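Local coordinates for protein glycosyl hydrolase, BNR repeat (Ralstonia eutropha, PDB 3B7F) that is probably a hydrolase of the sialidase-like BNR-repeat class, built as a seven-bladed beta-propeller, at residues G139-T144 / G155-P160; G199-S204 / H232-V237; Q326-G331 / E371-Q376. One frame throughout, in Å; residues are numbered along the deposited sequence.

Interaction 1 (G139-T144 / G155-P160); sequences GLFRST and GFNDHP. With EDO (1,2-ethanediol), chain Q.
Asn157 reaches from the end of a short helix to strand 139-143 and takes hold of the backbone at Leu140. Its CB heads for the strand. The first torsion sets CG beside the backbone N and anti to the carbonyl carbon (chi1 -74°). CG then stands 3.7 Å from Leu140 O. At the tip the two amide branches do different work. OD1 accepts the backbone N-H of Leu140, with OD1 and Leu140 N 3.0 Å apart. The bond is nearly straight, 170° at the hydrogen, and it lies in the carbonyl plane on a lone pair of OD1. The same oxygen also rests 3.5 Å from Gly139 CA. ND2 lies over one face of the Phe141 ring, 3.7 Å from Phe141 CZ. The amide and ring planes are 80° apart. ND2 is buried here and has no hydrogen-bond partner in the model.

Strand 139-143 is the third strand of an antiparallel four-stranded propeller blade, and helix 154-157 follows the outermost strand 151-152. The amide therefore ties the segment leaving the blade back to the strand before that edge. Phe156 packs beside it. Its CB sits 4.3 Å from Leu140 CB, and its ring lies obliquely near Gly139 CA. Leu140 and Phe156 both touch Met179 and Ile194 of the next blade. Just past the strand, Thr144 binds a 1,2-ethanediol, probably from the crystallisation liquor. Thr144 N donates to O1 of the diol, and Thr144 OG1 shares a hydrogen bond with O2, 2.8 Å away.

Interaction 2 (G199-S204 / H232-V237); sequences GGVFES and HDPHCV. With EDO (1,2-ethanediol), chain R.
One backbone hydrogen bond joins Gly199 to His232. Gly199 N donates to His232 O over 2.8 Å, with an angle of 153° at the hydrogen. Gly200 N is also close to that oxygen, but its angle is too poor for a bond.

The remaining contacts across the pair are van der Waals. The Pro234 ring lies against the Gly200 backbone, with Pro234 CD 3.6 Å from Gly200 CA. Pro234 CG meets the carbonyl group of the same glycine. His232 CB reaches Gly200 CA at 3.9 Å. Beyond the glycines, one methyl of Val201 carries the contact. Val201 CG2 meets Val237 CG2 at 3.9 Å and Pro234 CG at 4.3 Å. In both valines CG2 is the branch anti to the carbonyl carbon. Val201 and Val237 also touch Trp265, so the valine pair extends to strand 264-266.

The polar side chains turn to other partners. His232 NE2 donates to O1 of a 1,2-ethanediol at 2.8 Å, and the oxygen lies in the ring plane at the edge. The diol is probably from the crystallisation liquor. Within 232-237, His235 NE2 makes a weak bond to Asp233 OD2, 3.3 Å long. Asp233 OD2 is also bonded to Trp304, and His235 NE2 to His252.

Gly199 and Gly200 both face Met196, which makes a classic beta bulge at the start of strand 200-204. This strand is the third of its blade, and strand 234-239 is the first of the next. The whole is the packing of adjacent blades in a seven-bladed beta-propeller.

Interaction 3 (Q326-G331 / E371-Q376); sequences QRQDRG and EGEHWQ. With EDO (1,2-ethanediol), chain L.
Glu371 O accepts a hydrogen bond from Gln328 NE2, 2.8 Å away. Gly372 O lies against the Gln328 side chain, 3.2 Å from Gln328 CB. Glu373 folds back through a bend at chi2 (-65°), which brings its carboxylate to the Gln328 amide. Glu373 OE2 takes a bond from Gln328 NE2 at 3.0 Å, met from above the carboxylate plane. NE2 thus makes two bonds and pins the amide. Glu373 OE1 accepts from a 1,2-ethanediol, probably from the crystallisation liquor. Glu373 O takes a water that also bonds Arg330 N. His374 lies alongside Arg330 and points the same way, with His374 NE2 3.4 Å from Arg330 CD. Its ND1 is bonded to Asp370. Trp375 N donates to Arg330 O at 2.8 Å, a bent bond of 137°. The indole edge of Trp375 faces the same Arg330 O, with Trp375 CD1 3.4 Å from it. Gly331 CA makes a CA-H...O contact to Trp375 O.

Strand 326-328 is the outermost strand of its blade, and 371-375 leads into strand 376-379, the outermost of the next. Glu371 to Trp375, reading EGEHW, fit the end of an Asp-box (BNR) motif, the turn between the third and fourth strands of sialidase-type propeller blades.

How the interactions relate
The three contacts follow one another along the chain without overlap. Interactions 1 and 2 are near neighbours, with centres about 15 Å apart and nearest atoms about 5 Å apart, but they do not touch. Strand 192-197 links them: it touches Leu140 and Phe156 of interaction 1 and pairs with strand 200-204 of interaction 2. Interaction 3 lies farther round the propeller, its centre about 40 Å from that of interaction 1, on the opposite side of the chain's centre. Interaction 2 is the innermost, about 12 Å from that centre. The centres of interactions 2 and 3 are about 29 Å apart.

Interaction 1 (G139-T144 / G155-P160)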
loop_
_atom_site.group_PDB
_atom_site.type_symbol
_atom_site.label_atom_id
_atom_site.label_comp_id
_atom_site.label_asym_id
_atom_site.label_seq_id
_atom_site.Cartn_x
_atom_site.Cartn_y
_atom_site.Cartn_z
ATOM N N GLY A 139 -8.112 -7.873 10.096
ATOM C CA GLY A 139 -7.894 -9.311 10.216
ATOM C C GLY A 139 -6.727 -9.650 9.332
ATOM O O GLY A 139 -6.554 -8.998 8.295
ATOM N N LEU A 140 -5.905 -10.605 9.785
ATOM C CA LEU A 140 -4.716 -11.088 9.084
ATOM C C LEU A 140 -4.946 -12.563 8.754
ATOM O O LEU A 140 -5.310 -13.349 9.633
ATOM C CB LEU A 140 -3.464 -10.934 9.953
ATOM C CG LEU A 140 -2.104 -11.254 9.328
ATOM C CD1 LEU A 140 -1.726 -10.244 8.232
ATOM C CD2 LEU A 140 -1.034 -11.326 10.401
ATOM N N PHE A 141 -4.715 -12.910 7.491
ATOM C CA PHE A 141 -4.885 -14.253 6.960
ATOM C C PHE A 141 -3.635 -14.671 6.185
ATOM O O PHE A 141 -2.829 -13.828 5.760
ATOM C CB PHE A 141 -6.124 -14.323 6.050
ATOM C CG PHE A 141 -7.408 -14.003 6.770
ATOM C CD1 PHE A 141 -7.830 -12.679 6.934
ATOM C CD2 PHE A 141 -8.183 -15.008 7.303
ATOM C CE1 PHE A 141 -9.021 -12.378 7.625
ATOM C CE2 PHE A 141 -9.348 -14.722 7.993
ATOM C CZ PHE A 141 -9.777 -13.408 8.155
ATOM N N ARG A 142 -3.483 -15.980 6.012
ATOM C CA ARG A 142 -2.339 -16.533 5.321
ATOM C C ARG A 142 -2.732 -17.681 4.377
ATOM O O ARG A 142 -3.603 -18.488 4.687
ATOM C CB ARG A 142 -1.331 -17.036 6.346
ATOM C CG ARG A 142 -0.039 -17.575 5.749
ATOM C CD ARG A 142 0.735 -18.443 6.713
ATOM N NE ARG A 142 1.493 -17.704 7.708
ATOM C CZ ARG A 142 1.380 -17.770 9.045
ATOM N NH1 ARG A 142 0.494 -18.567 9.675
ATOM N NH2 ARG A 142 2.200 -17.016 9.779
ATOM N N SER A 143 -2.073 -17.722 3.221
ATOM C CA SER A 143 -2.179 -18.822 2.277
ATOM C C SER A 143 -0.790 -19.393 2.153
ATOM O O SER A 143 0.169 -18.644 2.272
ATOM C CB SER A 143 -2.616 -18.333 0.908
ATOM O OG SER A 143 -2.808 -19.412 0.029
ATOM N N THR A 144 -0.695 -20.713 1.996
ATOM C CA THR A 144 0.556 -21.408 1.687
ATOM C C THR A 144 0.473 -22.131 0.317
ATOM O O THR A 144 1.446 -22.796 -0.071
ATOM C CB THR A 144 0.923 -22.422 2.778
ATOM O OG1 THR A 144 -0.111 -23.407 2.872
ATOM C CG2 THR A 144 1.122 -21.722 4.143
ATOM N N GLY A 155 -2.686 -15.951 15.816
ATOM C CA GLY A 155 -1.915 -15.118 16.748
ATOM C C GLY A 155 -2.246 -13.632 16.715
ATOM O O GLY A 155 -1.963 -12.932 17.684
ATOM N N PHE A 156 -2.815 -13.144 15.606
ATOM C CA PHE A 156 -3.338 -11.785 15.559
ATOM C C PHE A 156 -4.854 -11.790 15.815
ATOM O O PHE A 156 -5.325 -11.094 16.705
ATOM C CB PHE A 156 -3.082 -11.019 14.244
ATOM C CG PHE A 156 -3.775 -9.680 14.257
ATOM C CD1 PHE A 156 -3.205 -8.595 14.927
ATOM C CD2 PHE A 156 -5.068 -9.549 13.744
ATOM C CE1 PHE A 156 -3.885 -7.401 15.034
ATOM C CE2 PHE A 156 -5.767 -8.375 13.858
ATOM C CZ PHE A 156 -5.181 -7.294 14.505
ATOM N N ASN A 157 -5.602 -12.529 14.990
ATOM C CA ASN A 157 -7.082 -12.529 15.034
ATOM C C ASN A 157 -7.727 -12.876 16.367
ATOM O O ASN A 157 -8.827 -12.395 16.644
ATOM C CB ASN A 157 -7.678 -13.457 13.951
ATOM C CG ASN A 157 -7.578 -12.879 12.536
ATOM O OD1 ASN A 157 -6.836 -11.931 12.287
ATOM N ND2 ASN A 157 -8.326 -13.469 11.599
ATOM N N ASP A 158 -7.057 -13.726 17.150
ATOM C CA ASP A 158 -7.496 -14.136 18.480
ATOM C C ASP A 158 -6.509 -13.677 19.556
ATOM O O ASP A 158 -6.442 -14.276 20.604
ATOM C CB ASP A 158 -7.666 -15.668 18.543
ATOM C CG ASP A 158 -8.791 -16.189 17.649
ATOM O OD1 ASP A 158 -9.834 -15.524 17.487
ATOM O OD2 ASP A 158 -8.636 -17.309 17.140
ATOM N N HIS A 159 -5.741 -12.621 19.304
ATOM C CA HIS A 159 -4.853 -12.062 20.329
ATOM C C HIS A 159 -5.755 -11.450 21.402
ATOM O O HIS A 159 -6.782 -10.849 21.038
ATOM C CB HIS A 159 -3.952 -10.964 19.743
ATOM C CG HIS A 159 -2.791 -10.600 20.613
ATOM N ND1 HIS A 159 -2.922 -9.837 21.756
ATOM C CD2 HIS A 159 -1.473 -10.884 20.501
ATOM C CE1 HIS A 159 -1.739 -9.675 22.320
ATOM N NE2 HIS A 159 -0.838 -10.298 21.573
ATOM N N PRO A 160 -5.435 -11.638 22.711
ATOM C CA PRO A 160 -6.291 -11.019 23.764
ATOM C C PRO A 160 -6.457 -9.483 23.659
ATOM O O PRO A 160 -7.503 -8.960 24.000
ATOM C CB PRO A 160 -5.601 -11.406 25.087
ATOM C CG PRO A 160 -4.282 -11.982 24.720
ATOM C CD PRO A 160 -4.354 -12.455 23.298
HETATM C C1 EDO Q . -3.987 -22.468 3.385
HETATM O O1 EDO Q . -3.101 -22.175 2.291
HETATM C C2 EDO Q . -3.365 -22.142 4.730
HETATM O O2 EDO Q . -2.022 -22.642 4.792
#

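Interaction 2 (G199-S204 / H232-V237)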
loop_
_atom_site.group_PDB
_atom_site.type_symbol
_atom_site.label_atom_id
_atom_site.label_comp_id
_atom_site.label_asym_id
_atom_site.label_seq_id
_atom_site.Cartn_x
_atom_site.Cartn_y
_atom_site.Cartn_z
ATOM N N GLY A 199 -5.459 1.722 14.761
ATOM C CA GLY A 199 -4.748 0.784 15.629
ATOM C C GLY A 199 -3.269 1.076 15.718
ATOM O O GLY A 199 -2.713 1.073 16.805
ATOM N N GLY A 200 -2.619 1.277 14.573
ATOM C CA GLY A 200 -1.203 1.550 14.522
ATOM C C GLY A 200 -0.413 0.514 13.764
ATOM O O GLY A 200 -0.984 -0.321 13.035
ATOM N N VAL A 201 0.907 0.615 13.932
ATOM C CA VAL A 201 1.857 -0.338 13.402
ATOM C C VAL A 201 2.098 -1.356 14.508
ATOM O O VAL A 201 2.169 -1.003 15.699
ATOM C CB VAL A 201 3.201 0.277 12.975
ATOM C CG1 VAL A 201 4.177 -0.832 12.456
ATOM C CG2 VAL A 201 2.985 1.350 11.948
ATOM N N PHE A 202 2.181 -2.625 14.105
ATOM C CA PHE A 202 2.404 -3.717 15.006
ATOM C C PHE A 202 3.464 -4.589 14.408
ATOM O O PHE A 202 3.583 -4.670 13.183
ATOM C CB PHE A 202 1.119 -4.504 15.232
ATOM C CG PHE A 202 0.069 -3.737 15.958
ATOM C CD1 PHE A 202 -0.794 -2.899 15.272
ATOM C CD2 PHE A 202 -0.067 -3.848 17.340
ATOM C CE1 PHE A 202 -1.768 -2.175 15.938
ATOM C CE2 PHE A 202 -1.058 -3.112 18.014
ATOM C CZ PHE A 202 -1.911 -2.284 17.300
ATOM N N GLU A 203 4.208 -5.257 15.294
ATOM C CA GLU A 203 5.328 -6.109 14.947
ATOM C C GLU A 203 5.228 -7.495 15.574
ATOM O O GLU A 203 4.820 -7.636 16.742
ATOM C CB GLU A 203 6.612 -5.471 15.483
ATOM C CG GLU A 203 7.895 -6.229 15.143
ATOM C CD GLU A 203 9.118 -5.565 15.676
ATOM O OE1 GLU A 203 9.078 -5.087 16.832
ATOM O OE2 GLU A 203 10.128 -5.552 14.941
ATOM N N SER A 204 5.669 -8.494 14.806
ATOM C CA SER A 204 5.818 -9.866 15.259
ATOM C C SER A 204 7.247 -10.269 14.922
ATOM O O SER A 204 7.780 -9.826 13.908
ATOM C CB SER A 204 4.850 -10.814 14.554
ATOM O OG SER A 204 4.958 -12.126 15.068
ATOM N N HIS A 232 -3.381 4.571 16.791
ATOM C CA HIS A 232 -2.874 5.433 15.698
ATOM C C HIS A 232 -3.450 5.084 14.329
ATOM O O HIS A 232 -3.992 3.995 14.139
ATOM C CB HIS A 232 -1.347 5.319 15.639
ATOM C CG HIS A 232 -0.663 5.676 16.928
ATOM N ND1 HIS A 232 -0.657 4.837 18.023
ATOM C CD2 HIS A 232 0.003 6.793 17.309
ATOM C CE1 HIS A 232 -0.019 5.417 19.018
ATOM N NE2 HIS A 232 0.390 6.608 18.614
ATOM N N ASP A 233 -3.323 6.009 13.374
ATOM C CA ASP A 233 -3.859 5.806 12.020
ATOM C C ASP A 233 -2.782 5.919 10.919
ATOM O O ASP A 233 -2.731 6.911 10.174
ATOM C CB ASP A 233 -5.042 6.765 11.756
ATOM C CG ASP A 233 -5.768 6.478 10.439
ATOM O OD1 ASP A 233 -5.652 5.356 9.901
ATOM O OD2 ASP A 233 -6.467 7.392 9.929
ATOM N N PRO A 234 -1.892 4.896 10.831
ATOM C CA PRO A 234 -0.983 4.846 9.708
ATOM C C PRO A 234 -1.794 4.573 8.473
ATOM O O PRO A 234 -2.791 3.840 8.560
ATOM C CB PRO A 234 -0.109 3.629 10.001
ATOM C CG PRO A 234 -0.933 2.761 10.861
ATOM C CD PRO A 234 -1.657 3.765 11.741
ATOM N N HIS A 235 -1.393 5.194 7.361
ATOM C CA HIS A 235 -2.032 4.987 6.067
ATOM C C HIS A 235 -1.265 3.999 5.180
ATOM O O HIS A 235 -1.853 3.145 4.551
ATOM C CB HIS A 235 -2.235 6.309 5.317
ATOM C CG HIS A 235 -3.236 7.222 5.961
ATOM N ND1 HIS A 235 -3.328 8.559 5.651
ATOM C CD2 HIS A 235 -4.162 6.994 6.925
ATOM C CE1 HIS A 235 -4.285 9.114 6.376
ATOM N NE2 HIS A 235 -4.811 8.185 7.151
ATOM N N CYS A 236 0.047 4.148 5.119
ATOM C CA CYS A 236 0.865 3.309 4.291
ATOM C C CYS A 236 2.215 3.201 4.950
ATOM O O CYS A 236 2.776 4.221 5.299
ATOM C CB CYS A 236 0.983 3.944 2.912
ATOM S SG CYS A 236 1.734 2.851 1.683
ATOM N N VAL A 237 2.682 1.974 5.183
ATOM C CA VAL A 237 3.982 1.704 5.790
ATOM C C VAL A 237 4.802 0.879 4.773
ATOM O O VAL A 237 4.243 0.012 4.097
ATOM C CB VAL A 237 3.880 0.958 7.183
ATOM C CG1 VAL A 237 5.175 1.127 7.986
ATOM C CG2 VAL A 237 2.719 1.447 8.031
HETATM C C1 EDO R . 3.335 8.234 20.323
HETATM O O1 EDO R . 1.892 8.178 20.407
HETATM C C2 EDO R . 4.026 7.646 21.541
HETATM O O2 EDO R . 5.338 8.212 21.649
#

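Interaction 3 (Q326-G331 / E371-Q376)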
loop_
_atom_site.group_PDB
_atom_site.type_symbol
_atom_site.label_atom_id
_atom_site.label_comp_id
_atom_site.label_asym_id
_atom_site.label_seq_id
_atom_site.Cartn_x
_atom_site.Cartn_y
_atom_site.Cartn_z
ATOM N N GLN A 326 11.316 18.146 -1.965
ATOM C CA GLN A 326 11.162 18.941 -3.192
ATOM C C GLN A 326 9.836 18.617 -3.859
ATOM O O GLN A 326 9.414 17.453 -3.889
ATOM C CB GLN A 326 12.307 18.720 -4.185
ATOM C CG GLN A 326 13.675 19.309 -3.712
ATOM C CD GLN A 326 14.295 18.521 -2.586
ATOM O OE1 GLN A 326 14.326 17.268 -2.620
ATOM N NE2 GLN A 326 14.765 19.238 -1.548
ATOM N N ARG A 327 9.207 19.656 -4.399
ATOM C CA ARG A 327 7.925 19.545 -5.070
ATOM C C ARG A 327 8.165 19.032 -6.467
ATOM O O ARG A 327 9.060 19.529 -7.149
ATOM C CB ARG A 327 7.259 20.927 -5.163
ATOM C CG ARG A 327 5.827 20.925 -5.728
ATOM C CD ARG A 327 5.343 22.362 -5.728
ATOM N NE ARG A 327 3.989 22.487 -6.236
ATOM C CZ ARG A 327 2.887 22.172 -5.560
ATOM N NH1 ARG A 327 2.917 21.740 -4.301
ATOM N NH2 ARG A 327 1.737 22.326 -6.150
ATOM N N GLN A 328 7.354 18.067 -6.879
ATOM C CA GLN A 328 7.403 17.514 -8.188
ATOM C C GLN A 328 6.021 17.608 -8.817
ATOM O O GLN A 328 5.152 16.822 -8.510
ATOM C CB GLN A 328 7.823 16.071 -8.118
ATOM C CG GLN A 328 9.220 15.850 -7.620
ATOM C CD GLN A 328 9.634 14.379 -7.715
ATOM O OE1 GLN A 328 8.843 13.479 -7.411
ATOM N NE2 GLN A 328 10.872 14.133 -8.181
ATOM N N ASP A 329 5.852 18.570 -9.718
ATOM C CA ASP A 329 4.581 18.840 -10.403
ATOM C C ASP A 329 4.690 19.146 -11.901
ATOM O O ASP A 329 3.701 19.613 -12.460
ATOM C CB ASP A 329 3.833 20.002 -9.707
ATOM C CG ASP A 329 4.603 21.308 -9.745
ATOM O OD1 ASP A 329 5.610 21.401 -10.453
ATOM O OD2 ASP A 329 4.232 22.247 -9.023
ATOM N N ARG A 330 5.828 18.886 -12.561
ATOM C CA ARG A 330 5.928 19.167 -14.005
ATOM C C ARG A 330 5.100 18.165 -14.786
ATOM O O ARG A 330 5.278 16.949 -14.604
ATOM C CB ARG A 330 7.336 19.080 -14.526
ATOM C CG ARG A 330 8.249 20.078 -13.983
ATOM C CD ARG A 330 9.591 19.936 -14.656
ATOM N NE ARG A 330 10.587 20.671 -13.897
ATOM C CZ ARG A 330 10.949 21.936 -14.082
ATOM N NH1 ARG A 330 10.444 22.696 -15.051
ATOM N NH2 ARG A 330 11.876 22.431 -13.272
ATOM N N GLY A 331 4.225 18.691 -15.643
ATOM C CA GLY A 331 3.284 17.900 -16.397
ATOM C C GLY A 331 1.894 17.788 -15.760
ATOM O O GLY A 331 0.947 17.430 -16.448
ATOM N N GLU A 371 12.189 9.552 -11.936
ATOM C CA GLU A 371 12.131 9.710 -10.500
ATOM C C GLU A 371 11.175 10.818 -10.005
ATOM O O GLU A 371 11.416 11.457 -8.978
ATOM C CB GLU A 371 13.570 9.871 -9.973
ATOM C CG GLU A 371 14.496 8.705 -10.385
ATOM C CD GLU A 371 15.911 8.767 -9.822
ATOM O OE1 GLU A 371 16.356 9.895 -9.477
ATOM O OE2 GLU A 371 16.577 7.675 -9.787
ATOM N N GLY A 372 10.087 11.012 -10.754
ATOM C CA GLY A 372 9.066 11.996 -10.453
ATOM C C GLY A 372 9.269 13.423 -10.941
ATOM O O GLY A 372 8.426 14.265 -10.693
ATOM N N GLU A 373 10.363 13.697 -11.644
ATOM C CA GLU A 373 10.619 15.040 -12.154
ATOM C C GLU A 373 9.615 15.493 -13.229
ATOM O O GLU A 373 9.257 16.649 -13.256
ATOM C CB GLU A 373 12.059 15.148 -12.660
ATOM C CG GLU A 373 13.099 15.023 -11.544
ATOM C CD GLU A 373 13.036 16.182 -10.540
ATOM O OE1 GLU A 373 13.043 17.353 -11.003
ATOM O OE2 GLU A 373 13.007 15.914 -9.304
ATOM N N HIS A 374 9.205 14.594 -14.119
ATOM C CA HIS A 374 8.189 14.899 -15.142
ATOM C C HIS A 374 7.112 13.841 -15.089
ATOM O O HIS A 374 7.394 12.682 -14.795
ATOM C CB HIS A 374 8.802 14.984 -16.531
ATOM C CG HIS A 374 9.828 16.065 -16.666
ATOM N ND1 HIS A 374 11.138 15.898 -16.265
ATOM C CD2 HIS A 374 9.744 17.316 -17.171
ATOM C CE1 HIS A 374 11.809 17.012 -16.495
ATOM N NE2 HIS A 374 10.988 17.887 -17.048
ATOM N N TRP A 375 5.872 14.269 -15.342
ATOM C CA TRP A 375 4.690 13.432 -15.301
ATOM C C TRP A 375 3.982 13.513 -16.643
ATOM O O TRP A 375 4.002 14.545 -17.288
ATOM C CB TRP A 375 3.742 13.879 -14.158
ATOM C CG TRP A 375 4.376 13.718 -12.827
ATOM C CD1 TRP A 375 5.041 14.666 -12.109
ATOM C CD2 TRP A 375 4.437 12.508 -12.058
ATOM N NE1 TRP A 375 5.495 14.124 -10.925
ATOM C CE2 TRP A 375 5.136 12.801 -10.871
ATOM C CE3 TRP A 375 3.970 11.210 -12.263
ATOM C CZ2 TRP A 375 5.406 11.831 -9.903
ATOM C CZ3 TRP A 375 4.226 10.249 -11.293
ATOM C CH2 TRP A 375 4.948 10.566 -10.135
ATOM N N GLN A 376 3.357 12.412 -17.027
ATOM C CA GLN A 376 2.577 12.282 -18.243
ATOM C C GLN A 376 1.352 11.457 -17.881
ATOM O O GLN A 376 1.467 10.407 -17.252
ATOM C CB GLN A 376 3.400 11.562 -19.307
ATOM C CG GLN A 376 2.734 11.298 -20.664
ATOM C CD GLN A 376 2.593 12.532 -21.571
ATOM O OE1 GLN A 376 3.535 13.337 -21.718
ATOM N NE2 GLN A 376 1.421 12.650 -22.231
HETATM C C1 EDO L . 14.800 18.883 -13.889
HETATM O O1 EDO L . 13.717 18.003 -13.627
HETATM C C2 EDO L . 14.251 20.051 -14.689
HETATM O O2 EDO L . 15.140 21.167 -14.594
HETATM O O HOH W 1 8.660 18.245 -11.134
HETATM O O HOH W 2 11.204 19.029 -11.100
HETATM O O HOH W 3 1.695 16.278 -18.933
#